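Side-chain contacts in integron cassette protein Vpc_cass2 (Vibrio paracholerae, PDB 3JRT), which is of unknown function but is carried on a mobile integron gene cassette and folds into an all-helical chain that assembles as two copies: residues 84-89 and 113-118; 73-78 and 148-153; 40-45 and 161-166; 171-176 and 181-186. All coordinates share one frame; numbering follows the deposited sequence.

Contact 1: residues 84-89 and 113-118; sequences KYVELN and EINKNT
V86 and I114 meet methyl against methyl, their side chains sliding past each other in opposite directions between helix 64-91 and helix 104-116. CG2 of V86 lies 3.4 Å from CG2 of I114, tighter than carbons usually pack, and the same valine methyl stands 3.8 Å from CB of I114. The isoleucine uses both its arms. CG2 presses on the valine, and CD1, at the end of the longer arm, also nears V86 CG2 while approaching the ring of Y85 obliquely, within 3.7 Å of its CD2. V86 divides its methyls: with CG1 opposite the backbone N (chi1 180°), CG2 is left for I114 and CG1 reaches the amide of N115, 3.8 Å from OD1. A short, branched valine suits this place, since the CA atoms of V86 and I114 are only 7.5 Å apart. Next to the contact, two hydrogen bonds cross between the same pair of helices, Y85 OH to R107 O and N115 OD1 to R83 NH1. Between 84-89 and 113-118 themselves the contact is apolar, which implies that close fit of branched carbons and hydrophobic burial work there alongside these flanking polar ties.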
loop_
_atom_site.group_PDB
_atom_site.type_symbol
_atom_site.label_atom_id
_atom_site.label_comp_id
_atom_site.label_asym_id
_atom_site.label_seq_id
_atom_site.Cartn_x
_atom_site.Cartn_y
_atom_site.Cartn_z
ATOM N N LYS A 84 7.648 0.175 -9.610
ATOM C CA LYS A 84 8.848 -0.567 -9.246
ATOM C C LYS A 84 9.346 -1.411 -10.400
ATOM O O LYS A 84 10.549 -1.562 -10.582
ATOM C CB LYS A 84 8.627 -1.438 -8.006
ATOM C CG LYS A 84 8.704 -0.649 -6.711
ATOM C CD LYS A 84 8.794 -1.549 -5.460
ATOM C CE LYS A 84 8.918 -0.691 -4.200
ATOM N NZ LYS A 84 8.383 -1.384 -2.986
ATOM N N TYR A 85 8.425 -1.960 -11.185
ATOM C CA TYR A 85 8.814 -2.803 -12.306
ATOM C C TYR A 85 9.557 -1.963 -13.327
ATOM O O TYR A 85 10.601 -2.371 -13.849
ATOM C CB TYR A 85 7.607 -3.471 -12.956
ATOM C CG TYR A 85 7.920 -4.104 -14.305
ATOM C CD1 TYR A 85 8.365 -5.424 -14.402
ATOM C CD2 TYR A 85 7.783 -3.384 -15.468
ATOM C CE1 TYR A 85 8.657 -6.000 -15.635
ATOM C CE2 TYR A 85 8.073 -3.947 -16.712
ATOM C CZ TYR A 85 8.505 -5.251 -16.789
ATOM O OH TYR A 85 8.780 -5.795 -18.025
ATOM N N VAL A 86 9.028 -0.777 -13.598
ATOM C CA VAL A 86 9.707 0.138 -14.499
ATOM C C VAL A 86 11.072 0.530 -13.929
ATOM O O VAL A 86 12.077 0.468 -14.628
ATOM C CB VAL A 86 8.867 1.399 -14.792
ATOM C CG1 VAL A 86 9.626 2.343 -15.737
ATOM C CG2 VAL A 86 7.519 1.011 -15.387
ATOM N N GLU A 87 11.110 0.913 -12.656
ATOM C CA GLU A 87 12.355 1.375 -12.047
ATOM C C GLU A 87 13.427 0.291 -12.074
ATOM O O GLU A 87 14.614 0.570 -12.258
ATOM C CB GLU A 87 12.121 1.827 -10.614
ATOM C CG GLU A 87 11.284 3.068 -10.471
ATOM C CD GLU A 87 10.958 3.334 -9.018
ATOM O OE1 GLU A 87 11.358 2.496 -8.179
ATOM O OE2 GLU A 87 10.312 4.359 -8.714
ATOM N N LEU A 88 13.001 -0.948 -11.888
ATOM C CA LEU A 88 13.917 -2.069 -11.987
ATOM C C LEU A 88 14.468 -2.150 -13.418
ATOM O O LEU A 88 15.675 -2.320 -13.622
ATOM C CB LEU A 88 13.209 -3.365 -11.595
ATOM C CG LEU A 88 14.090 -4.598 -11.455
ATOM C CD1 LEU A 88 14.911 -4.496 -10.188
ATOM C CD2 LEU A 88 13.255 -5.868 -11.456
ATOM N N ASN A 89 13.582 -2.016 -14.403
ATOM C CA ASN A 89 13.988 -2.001 -15.803
ATOM C C ASN A 89 15.001 -0.911 -16.116
ATOM O O ASN A 89 16.015 -1.174 -16.748
ATOM C CB ASN A 89 12.785 -1.835 -16.718
ATOM C CG ASN A 89 12.207 -3.155 -17.168
ATOM O OD1 ASN A 89 12.932 -4.045 -17.607
ATOM N ND2 ASN A 89 10.887 -3.285 -17.076
ATOM N N GLU A 113 3.737 0.104 -21.637
ATOM C CA GLU A 113 2.346 0.224 -21.241
ATOM C C GLU A 113 2.228 1.017 -19.942
ATOM O O GLU A 113 1.449 1.965 -19.838
ATOM C CB GLU A 113 1.749 -1.160 -21.055
ATOM C CG GLU A 113 1.804 -2.015 -22.299
ATOM C CD GLU A 113 0.723 -1.657 -23.288
ATOM O OE1 GLU A 113 0.050 -2.591 -23.769
ATOM O OE2 GLU A 113 0.539 -0.450 -23.577
ATOM N N ILE A 114 3.025 0.635 -18.954
ATOM C CA ILE A 114 3.007 1.322 -17.672
ATOM C C ILE A 114 3.303 2.819 -17.770
ATOM O O ILE A 114 2.601 3.632 -17.172
ATOM C CB ILE A 114 3.974 0.673 -16.686
ATOM C CG1 ILE A 114 3.444 -0.706 -16.269
ATOM C CG2 ILE A 114 4.139 1.566 -15.488
ATOM C CD1 ILE A 114 4.528 -1.656 -15.687
ATOM N N ASN A 115 4.344 3.191 -18.507
ATOM C CA ASN A 115 4.622 4.610 -18.686
ATOM C C ASN A 115 3.478 5.321 -19.402
ATOM O O ASN A 115 3.127 6.449 -19.064
ATOM C CB ASN A 115 5.922 4.817 -19.461
ATOM C CG ASN A 115 7.151 4.428 -18.662
ATOM O OD1 ASN A 115 7.291 4.781 -17.489
ATOM N ND2 ASN A 115 8.060 3.706 -19.305
ATOM N N LYS A 116 2.905 4.662 -20.403
ATOM C CA LYS A 116 1.826 5.258 -21.183
ATOM C C LYS A 116 0.654 5.632 -20.292
ATOM O O LYS A 116 0.002 6.662 -20.497
ATOM C CB LYS A 116 1.341 4.284 -22.249
ATOM C CG LYS A 116 2.282 4.132 -23.420
ATOM C CD LYS A 116 1.641 3.304 -24.512
ATOM C CE LYS A 116 2.538 3.218 -25.726
ATOM N NZ LYS A 116 1.917 2.392 -26.793
ATOM N N ASN A 117 0.385 4.775 -19.309
ATOM C CA ASN A 117 -0.760 4.938 -18.428
ATOM C C ASN A 117 -0.343 5.830 -17.269
ATOM O O ASN A 117 0.096 5.346 -16.224
ATOM C CB ASN A 117 -1.227 3.563 -17.933
ATOM C CG ASN A 117 -2.510 3.629 -17.124
ATOM O OD1 ASN A 117 -2.776 4.616 -16.446
ATOM N ND2 ASN A 117 -3.305 2.568 -17.188
ATOM N N THR A 118 -0.469 7.136 -17.469
ATOM C CA THR A 118 0.078 8.127 -16.550
ATOM C C THR A 118 -0.665 8.231 -15.225
ATOM O O THR A 118 -0.123 8.752 -14.250
ATOM C CB THR A 118 0.154 9.521 -17.204
ATOM O OG1 THR A 118 -1.167 9.997 -17.481
ATOM C CG2 THR A 118 0.935 9.441 -18.499
#

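Contact 2: residues 73-78 and 148-153; sequences LCVYSI and IKMFDG
M150, a selenomethionine, carries CG anti to its backbone N (chi1 -168°) and keeps the rest of its chain extended, which sends SE and CE straight across to helix 64-91. F151 places CG beside its backbone N (chi1 -77°), and this brings its ring toward the same helix although the CB bond does not point at it. CE of M150 lands 3.7 Å from CG2 of I78, and its SE lies 4.2 Å from CG1 of V75. The second methyl of V75, CG2, meets the phenylalanine ring at its edge and near its plane, 4.1 Å from CE2. V75 thus sits between a long unbranched chain and a flat ring, one methyl for each; the methionine suits a place that must span a CA separation of 9.6 Å from V75, though its atoms here are poorly ordered. M150 and F151 lie near the end of helix 140-151, where a Schellman motif follows: D152 adopts positive phi (57°) and G153 N bonds back to I148 O at 3.1 Å. The backbone angles of G153 would press a CB against the preceding carbonyl, so glycine fits there. Behind the contact, the F151 ring packs edge-to-face with F159.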
loop_
_atom_site.group_PDB
_atom_site.type_symbol
_atom_site.label_atom_id
_atom_site.label_comp_id
_atom_site.label_asym_id
_atom_site.label_seq_id
_atom_site.Cartn_x
_atom_site.Cartn_y
_atom_site.Cartn_z
ATOM N N LEU A 73 -6.693 0.689 -1.170
ATOM C CA LEU A 73 -5.730 -0.271 -0.634
ATOM C C LEU A 73 -5.076 -1.048 -1.763
ATOM O O LEU A 73 -3.858 -1.138 -1.828
ATOM C CB LEU A 73 -6.385 -1.247 0.362
ATOM C CG LEU A 73 -5.483 -2.391 0.865
ATOM C CD1 LEU A 73 -4.316 -1.819 1.665
ATOM C CD2 LEU A 73 -6.247 -3.377 1.738
ATOM N N CYS A 74 -5.891 -1.623 -2.648
ATOM C CA CYS A 74 -5.357 -2.512 -3.679
ATOM C C CYS A 74 -4.721 -1.749 -4.837
ATOM O O CYS A 74 -3.635 -2.090 -5.332
ATOM C CB CYS A 74 -6.436 -3.475 -4.174
ATOM S SG CYS A 74 -7.073 -4.550 -2.850
ATOM N N VAL A 75 -5.380 -0.687 -5.256
ATOM C CA VAL A 75 -4.842 0.115 -6.334
ATOM C C VAL A 75 -3.483 0.760 -5.979
ATOM O O VAL A 75 -2.551 0.729 -6.785
ATOM C CB VAL A 75 -5.880 1.152 -6.789
ATOM C CG1 VAL A 75 -5.234 2.281 -7.610
ATOM C CG2 VAL A 75 -7.009 0.438 -7.548
ATOM N N TYR A 76 -3.365 1.349 -4.792
ATOM C CA TYR A 76 -2.082 1.920 -4.383
ATOM C C TYR A 76 -0.965 0.873 -4.462
ATOM O O TYR A 76 0.151 1.145 -4.902
ATOM C CB TYR A 76 -2.163 2.517 -2.974
ATOM C CG TYR A 76 -2.905 3.846 -2.931
ATOM C CD1 TYR A 76 -3.106 4.574 -4.082
ATOM C CD2 TYR A 76 -3.385 4.375 -1.730
ATOM C CE1 TYR A 76 -3.775 5.793 -4.065
ATOM C CE2 TYR A 76 -4.066 5.591 -1.697
ATOM C CZ TYR A 76 -4.254 6.291 -2.879
ATOM O OH TYR A 76 -4.899 7.499 -2.889
ATOM N N SER A 77 -1.276 -0.347 -4.064
ATOM C CA SER A 77 -0.254 -1.363 -4.059
ATOM C C SER A 77 0.120 -1.703 -5.516
ATOM O O SER A 77 1.297 -1.795 -5.875
ATOM C CB SER A 77 -0.745 -2.601 -3.297
ATOM O OG SER A 77 0.233 -3.618 -3.339
ATOM N N ILE A 78 -0.889 -1.912 -6.350
ATOM C CA ILE A 78 -0.649 -2.120 -7.784
ATOM C C ILE A 78 0.198 -1.000 -8.412
ATOM O O ILE A 78 1.160 -1.274 -9.122
ATOM C CB ILE A 78 -1.975 -2.280 -8.533
ATOM C CG1 ILE A 78 -2.624 -3.616 -8.136
ATOM C CG2 ILE A 78 -1.774 -2.146 -10.054
ATOM C CD1 ILE A 78 -4.089 -3.711 -8.555
ATOM N N ILE A 148 -10.261 5.802 -12.574
ATOM C CA ILE A 148 -11.050 5.521 -13.764
ATOM C C ILE A 148 -10.152 5.606 -15.017
ATOM O O ILE A 148 -10.207 4.745 -15.893
ATOM C CB ILE A 148 -12.252 6.471 -13.837
ATOM C CG1 ILE A 148 -13.191 6.192 -12.651
ATOM C CG2 ILE A 148 -12.979 6.384 -15.217
ATOM C CD1 ILE A 148 -14.426 7.079 -12.621
ATOM N N LYS A 149 -9.304 6.623 -15.090
ATOM C CA LYS A 149 -8.346 6.718 -16.187
ATOM C C LYS A 149 -7.439 5.486 -16.252
ATOM O O LYS A 149 -7.109 4.987 -17.318
ATOM C CB LYS A 149 -7.491 7.985 -16.051
ATOM C CG LYS A 149 -8.272 9.289 -16.363
ATOM C CD LYS A 149 -7.395 10.510 -16.142
ATOM C CE LYS A 149 -8.192 11.779 -16.203
ATOM N NZ LYS A 149 -7.307 12.945 -15.970
HETATM N N MSE A 150 -7.031 4.997 -15.100
HETATM C CA MSE A 150 -6.088 3.900 -15.079
HETATM C C MSE A 150 -6.741 2.670 -15.705
HETATM O O MSE A 150 -6.133 1.962 -16.511
HETATM C CB MSE A 150 -5.663 3.621 -13.643
HETATM C CG MSE A 150 -4.473 2.692 -13.518
HETATM SE SE MSE A 150 -4.178 2.107 -11.672
HETATM C CE MSE A 150 -2.723 0.850 -11.992
ATOM N N PHE A 151 -7.999 2.441 -15.344
ATOM C CA PHE A 151 -8.728 1.272 -15.808
ATOM C C PHE A 151 -9.326 1.485 -17.175
ATOM O O PHE A 151 -9.949 0.580 -17.734
ATOM C CB PHE A 151 -9.831 0.912 -14.822
ATOM C CG PHE A 151 -9.326 0.220 -13.596
ATOM C CD1 PHE A 151 -8.957 -1.110 -13.644
ATOM C CD2 PHE A 151 -9.213 0.898 -12.405
ATOM C CE1 PHE A 151 -8.496 -1.758 -12.519
ATOM C CE2 PHE A 151 -8.756 0.264 -11.277
ATOM C CZ PHE A 151 -8.391 -1.069 -11.331
ATOM N N ASP A 152 -9.130 2.692 -17.700
ATOM C CA ASP A 152 -9.686 3.094 -18.983
ATOM C C ASP A 152 -11.201 2.971 -19.082
ATOM O O ASP A 152 -11.739 2.701 -20.149
ATOM C CB ASP A 152 -9.035 2.336 -20.135
ATOM C CG ASP A 152 -9.121 3.104 -21.442
ATOM O OD1 ASP A 152 -8.460 4.164 -21.536
ATOM O OD2 ASP A 152 -9.855 2.666 -22.358
ATOM N N GLY A 153 -11.898 3.198 -17.982
ATOM C CA GLY A 153 -13.347 3.196 -18.035
ATOM C C GLY A 153 -13.912 2.702 -16.722
ATOM O O GLY A 153 -13.239 2.735 -15.696
#

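Contact 3: residues 40-45 and 161-166; sequences GDLTIA and DWICPD
T43 OG1 is hydrogen-bonded to I39 O, one turn back in its own helix, and the same T43 OG1 lies 3.6 Å from SG of C164. The sulfur also rests against the hydrocarbon of the threonine, 3.9 Å from T43 CG2, so it sits across both branches of that side chain. C164 is the first residue to leave helix 157-163, and its stretched backbone, together with SG opposite the backbone N (chi1 -172°), directs the sulfur at helix 27-53. Cysteine suits this buried place: it is small enough for the CA atoms of T43 and C164, 5.9 Å apart, and tolerates both a hydroxyl and a methyl. One residue earlier on each segment, L42 and I163 meet at about a right angle. CG2 of I163 is the touching branch, 4.0 Å from L42 CB and 4.2 Å from L42 CD2, a purely apolar contact suited to two branched aliphatic chains in the core. Beyond it, D166 OD1 forms a salt bridge with K50 NZ of helix 27-53, though D166 is poorly ordered. Helix 177-188 closes one flank, with V178 on both L42 and T43, and helix 64-91 supplies N81 against L42 and C82 against I163.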
loop_
_atom_site.group_PDB
_atom_site.type_symbol
_atom_site.label_atom_id
_atom_site.label_comp_id
_atom_site.label_asym_id
_atom_site.label_seq_id
_atom_site.Cartn_x
_atom_site.Cartn_y
_atom_site.Cartn_z
ATOM N N GLY A 40 4.303 -11.576 -6.137
ATOM C CA GLY A 40 3.413 -11.828 -5.016
ATOM C C GLY A 40 2.526 -10.653 -4.662
ATOM O O GLY A 40 1.344 -10.841 -4.374
ATOM N N ASP A 41 3.094 -9.445 -4.672
ATOM C CA ASP A 41 2.329 -8.254 -4.310
ATOM C C ASP A 41 1.284 -7.882 -5.375
ATOM O O ASP A 41 0.170 -7.521 -5.039
ATOM C CB ASP A 41 3.245 -7.074 -3.970
ATOM C CG ASP A 41 4.161 -7.366 -2.763
ATOM O OD1 ASP A 41 3.828 -8.259 -1.959
ATOM O OD2 ASP A 41 5.211 -6.705 -2.610
ATOM N N LEU A 42 1.638 -7.992 -6.650
ATOM C CA LEU A 42 0.690 -7.692 -7.717
ATOM C C LEU A 42 -0.409 -8.750 -7.722
ATOM O O LEU A 42 -1.569 -8.438 -7.875
ATOM C CB LEU A 42 1.382 -7.640 -9.076
ATOM C CG LEU A 42 2.263 -6.426 -9.371
ATOM C CD1 LEU A 42 3.190 -6.711 -10.564
ATOM C CD2 LEU A 42 1.430 -5.170 -9.616
ATOM N N THR A 43 -0.039 -10.003 -7.510
ATOM C CA THR A 43 -1.023 -11.075 -7.542
ATOM C C THR A 43 -2.014 -10.935 -6.394
ATOM O O THR A 43 -3.205 -11.127 -6.575
ATOM C CB THR A 43 -0.328 -12.464 -7.496
ATOM O OG1 THR A 43 0.468 -12.620 -8.669
ATOM C CG2 THR A 43 -1.342 -13.621 -7.400
ATOM N N ILE A 44 -1.525 -10.594 -5.207
ATOM C CA ILE A 44 -2.403 -10.544 -4.052
ATOM C C ILE A 44 -3.346 -9.314 -4.071
ATOM O O ILE A 44 -4.501 -9.409 -3.700
ATOM C CB ILE A 44 -1.634 -10.644 -2.721
ATOM C CG1 ILE A 44 -2.620 -10.882 -1.584
ATOM C CG2 ILE A 44 -0.826 -9.371 -2.441
ATOM C CD1 ILE A 44 -3.274 -12.246 -1.643
ATOM N N ALA A 45 -2.842 -8.178 -4.514
ATOM C CA ALA A 45 -3.646 -6.976 -4.645
ATOM C C ALA A 45 -4.856 -7.206 -5.566
ATOM O O ALA A 45 -5.969 -6.783 -5.261
ATOM C CB ALA A 45 -2.783 -5.824 -5.162
ATOM N N ASP A 161 -6.991 -8.274 -15.445
ATOM C CA ASP A 161 -6.561 -9.481 -16.153
ATOM C C ASP A 161 -5.193 -9.281 -16.776
ATOM O O ASP A 161 -4.413 -10.220 -16.910
ATOM C CB ASP A 161 -7.572 -9.875 -17.233
ATOM C CG ASP A 161 -8.671 -10.759 -16.697
ATOM O OD1 ASP A 161 -8.642 -11.079 -15.491
ATOM O OD2 ASP A 161 -9.568 -11.127 -17.477
ATOM N N TRP A 162 -4.918 -8.041 -17.155
ATOM C CA TRP A 162 -3.626 -7.668 -17.700
ATOM C C TRP A 162 -2.529 -7.730 -16.634
ATOM O O TRP A 162 -1.383 -8.035 -16.943
ATOM C CB TRP A 162 -3.711 -6.264 -18.289
ATOM C CG TRP A 162 -2.440 -5.754 -18.889
ATOM C CD1 TRP A 162 -1.965 -5.998 -20.156
ATOM C CD2 TRP A 162 -1.495 -4.879 -18.272
ATOM N NE1 TRP A 162 -0.778 -5.335 -20.353
ATOM C CE2 TRP A 162 -0.465 -4.641 -19.214
ATOM C CE3 TRP A 162 -1.420 -4.264 -17.022
ATOM C CZ2 TRP A 162 0.623 -3.814 -18.940
ATOM C CZ3 TRP A 162 -0.326 -3.462 -16.742
ATOM C CH2 TRP A 162 0.680 -3.243 -17.698
ATOM N N ILE A 163 -2.874 -7.410 -15.389
ATOM C CA ILE A 163 -1.923 -7.550 -14.294
ATOM C C ILE A 163 -1.750 -9.025 -13.967
ATOM O O ILE A 163 -0.653 -9.567 -14.012
ATOM C CB ILE A 163 -2.412 -6.866 -13.010
ATOM C CG1 ILE A 163 -2.551 -5.355 -13.199
ATOM C CG2 ILE A 163 -1.453 -7.180 -11.854
ATOM C CD1 ILE A 163 -1.233 -4.656 -13.422
ATOM N N CYS A 164 -2.862 -9.669 -13.642
ATOM C CA CYS A 164 -2.837 -11.041 -13.199
ATOM C C CYS A 164 -4.204 -11.692 -13.373
ATOM O O CYS A 164 -5.097 -11.471 -12.558
ATOM C CB CYS A 164 -2.453 -11.083 -11.729
ATOM S SG CYS A 164 -2.141 -12.756 -11.079
ATOM N N PRO A 165 -4.353 -12.530 -14.413
ATOM C CA PRO A 165 -5.593 -13.246 -14.736
ATOM C C PRO A 165 -5.816 -14.402 -13.764
ATOM O O PRO A 165 -4.858 -14.854 -13.154
ATOM C CB PRO A 165 -5.315 -13.828 -16.129
ATOM C CG PRO A 165 -3.828 -13.539 -16.442
ATOM C CD PRO A 165 -3.204 -13.031 -15.189
ATOM N N ASP A 166 -7.049 -14.876 -13.625
ATOM C CA ASP A 166 -7.322 -16.048 -12.792
ATOM C C ASP A 166 -6.675 -17.288 -13.390
ATOM O O ASP A 166 -6.554 -17.412 -14.611
ATOM C CB ASP A 166 -8.827 -16.280 -12.654
ATOM C CG ASP A 166 -9.508 -15.220 -11.811
ATOM O OD1 ASP A 166 -8.800 -14.497 -11.079
ATOM O OD2 ASP A 166 -10.752 -15.111 -11.877
#

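Contact 4: residues 171-176 and 181-186; sequences TDKSES and IELLRD
K173 meets L183 at its root and E182 at its tip. CB begins the contact, 3.8 Å from CD1 of L183, an aliphatic touch that covers the start of the lysine. With CG beside the backbone N (chi1 -67°) and the chain extended beyond it, the side chain then runs outward until CE nears the carboxylate of E182. NZ ends in a salt bridge to that group, modelled at 2.7 Å from E182 OE2; it also crowds CD of E182, so the exact place of the lysine's end is doubtful. The glutamate stretches to meet it, and its OE2 has a second, looser partner in R185 NH2 of the next helical turn. R185 in turn grips one oxygen of D186 side-on, through NE and through NH2, the latter 2.8 Å from OD1, extending the pair into a network of alternating charges that suits this surface. The end of the loop is braced by an Asx turn: D172 OD1 accepts from S174 N at 2.9 Å and from S174 OG. S176 then N-caps helix 177-188, its OG bonding G179 N. The inner side of that helix lays I181 on I39 and L42 of helix 27-53, while S174 O accepts from Y110 OH of helix 104-116.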
loop_
_atom_site.group_PDB
_atom_site.type_symbol
_atom_site.label_atom_id
_atom_site.label_comp_id
_atom_site.label_asym_id
_atom_site.label_seq_id
_atom_site.Cartn_x
_atom_site.Cartn_y
_atom_site.Cartn_z
ATOM N N THR A 171 -2.201 -20.025 -18.955
ATOM C CA THR A 171 -2.231 -18.673 -19.489
ATOM C C THR A 171 -0.941 -18.400 -20.239
ATOM O O THR A 171 0.140 -18.736 -19.759
ATOM C CB THR A 171 -2.391 -17.636 -18.343
ATOM O OG1 THR A 171 -3.777 -17.524 -17.987
ATOM C CG2 THR A 171 -1.860 -16.262 -18.751
ATOM N N ASP A 172 -1.046 -17.809 -21.420
ATOM C CA ASP A 172 0.150 -17.350 -22.108
ATOM C C ASP A 172 0.781 -16.302 -21.205
ATOM O O ASP A 172 0.195 -15.237 -20.967
ATOM C CB ASP A 172 -0.194 -16.753 -23.473
ATOM C CG ASP A 172 1.030 -16.229 -24.208
ATOM O OD1 ASP A 172 2.128 -16.221 -23.610
ATOM O OD2 ASP A 172 0.895 -15.828 -25.386
ATOM N N LYS A 173 1.966 -16.610 -20.686
ATOM C CA LYS A 173 2.601 -15.738 -19.707
ATOM C C LYS A 173 3.090 -14.427 -20.318
ATOM O O LYS A 173 3.481 -13.508 -19.603
ATOM C CB LYS A 173 3.723 -16.474 -18.970
ATOM C CG LYS A 173 3.200 -17.598 -18.087
ATOM C CD LYS A 173 4.144 -17.934 -16.944
ATOM C CE LYS A 173 3.376 -18.623 -15.822
ATOM N NZ LYS A 173 4.260 -19.175 -14.760
ATOM N N SER A 174 3.055 -14.348 -21.643
ATOM C CA SER A 174 3.330 -13.104 -22.352
ATOM C C SER A 174 2.159 -12.143 -22.210
ATOM O O SER A 174 2.276 -10.961 -22.522
ATOM C CB SER A 174 3.546 -13.377 -23.841
ATOM O OG SER A 174 4.520 -14.382 -24.032
ATOM N N GLU A 175 1.028 -12.660 -21.744
ATOM C CA GLU A 175 -0.215 -11.913 -21.817
ATOM C C GLU A 175 -0.588 -11.207 -20.517
ATOM O O GLU A 175 -1.665 -10.619 -20.424
ATOM C CB GLU A 175 -1.349 -12.825 -22.297
ATOM C CG GLU A 175 -1.056 -13.482 -23.644
ATOM C CD GLU A 175 -2.110 -13.195 -24.694
ATOM O OE1 GLU A 175 -3.193 -12.680 -24.338
ATOM O OE2 GLU A 175 -1.852 -13.489 -25.883
ATOM N N SER A 176 0.296 -11.259 -19.520
ATOM C CA SER A 176 0.074 -10.521 -18.283
ATOM C C SER A 176 1.382 -10.056 -17.655
ATOM O O SER A 176 2.423 -10.685 -17.810
ATOM C CB SER A 176 -0.749 -11.340 -17.277
ATOM O OG SER A 176 0.043 -12.311 -16.613
ATOM N N ILE A 181 6.734 -11.091 -15.471
ATOM C CA ILE A 181 7.674 -10.889 -14.391
ATOM C C ILE A 181 8.169 -12.248 -13.924
ATOM O O ILE A 181 9.314 -12.377 -13.501
ATOM C CB ILE A 181 7.067 -10.091 -13.223
ATOM C CG1 ILE A 181 6.871 -8.626 -13.626
ATOM C CG2 ILE A 181 7.970 -10.188 -11.975
ATOM C CD1 ILE A 181 6.171 -7.814 -12.591
ATOM N N GLU A 182 7.299 -13.254 -14.022
ATOM C CA GLU A 182 7.651 -14.637 -13.722
ATOM C C GLU A 182 8.600 -15.224 -14.782
ATOM O O GLU A 182 9.479 -16.029 -14.470
ATOM C CB GLU A 182 6.381 -15.477 -13.617
ATOM C CG GLU A 182 6.615 -16.914 -13.204
ATOM C CD GLU A 182 5.345 -17.595 -12.730
ATOM O OE1 GLU A 182 4.278 -16.945 -12.753
ATOM O OE2 GLU A 182 5.416 -18.781 -12.336
ATOM N N LEU A 183 8.417 -14.813 -16.035
ATOM C CA LEU A 183 9.306 -15.214 -17.120
ATOM C C LEU A 183 10.736 -14.814 -16.803
ATOM O O LEU A 183 11.682 -15.569 -17.066
ATOM C CB LEU A 183 8.887 -14.539 -18.422
ATOM C CG LEU A 183 8.533 -15.436 -19.602
ATOM C CD1 LEU A 183 7.534 -16.498 -19.186
ATOM C CD2 LEU A 183 7.995 -14.593 -20.751
ATOM N N LEU A 184 10.888 -13.615 -16.247
ATOM C CA LEU A 184 12.205 -13.088 -15.896
ATOM C C LEU A 184 12.739 -13.755 -14.634
ATOM O O LEU A 184 13.874 -14.225 -14.612
ATOM C CB LEU A 184 12.159 -11.573 -15.703
ATOM C CG LEU A 184 11.461 -10.784 -16.807
ATOM C CD1 LEU A 184 11.535 -9.303 -16.523
ATOM C CD2 LEU A 184 12.091 -11.084 -18.140
ATOM N N ARG A 185 11.923 -13.812 -13.583
ATOM C CA ARG A 185 12.392 -14.418 -12.346
ATOM C C ARG A 185 12.980 -15.807 -12.615
ATOM O O ARG A 185 14.119 -16.075 -12.264
ATOM C CB ARG A 185 11.288 -14.510 -11.293
ATOM C CG ARG A 185 11.804 -15.013 -9.936
ATOM C CD ARG A 185 10.704 -15.681 -9.145
ATOM N NE ARG A 185 10.026 -16.694 -9.946
ATOM C CZ ARG A 185 8.907 -17.305 -9.577
ATOM N NH1 ARG A 185 8.347 -17.007 -8.413
ATOM N NH2 ARG A 185 8.347 -18.214 -10.369
ATOM N N ASP A 186 12.189 -16.666 -13.253
ATOM C CA ASP A 186 12.577 -18.035 -13.560
ATOM C C ASP A 186 13.862 -18.122 -14.377
ATOM O O ASP A 186 14.643 -19.061 -14.226
ATOM C CB ASP A 186 11.459 -18.740 -14.326
ATOM C CG ASP A 186 10.306 -19.146 -13.439
ATOM O OD1 ASP A 186 10.293 -18.750 -12.249
ATOM O OD2 ASP A 186 9.410 -19.860 -13.943
#

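Helix 64-91 serves contacts 1 and 2, whose centres lie 14 Å apart; they are joined where N117 ND2 approaches M150 O at 3.0 Å, probably as a hydrogen bond. Contact 3 lies 12 Å from contact 2, centre to centre, and meets it where CG1 of I78 packs 3.7 Å from CB of A45. W162 links contact 3 to contact 1 through I114 and E113. Contact 4, nearer the surface, touches contact 3 through CD1 of I181, 3.8 Å from CD1 of L42, and contact 1 through CG1 of I181, 3.6 Å from CD1 of Y85. Contacts 2 and 4 stand on opposite sides of the chain's centre, their centres about 21 Å apart. Contacts 1, 2 and 3 border the second subunit; contact 4 does not.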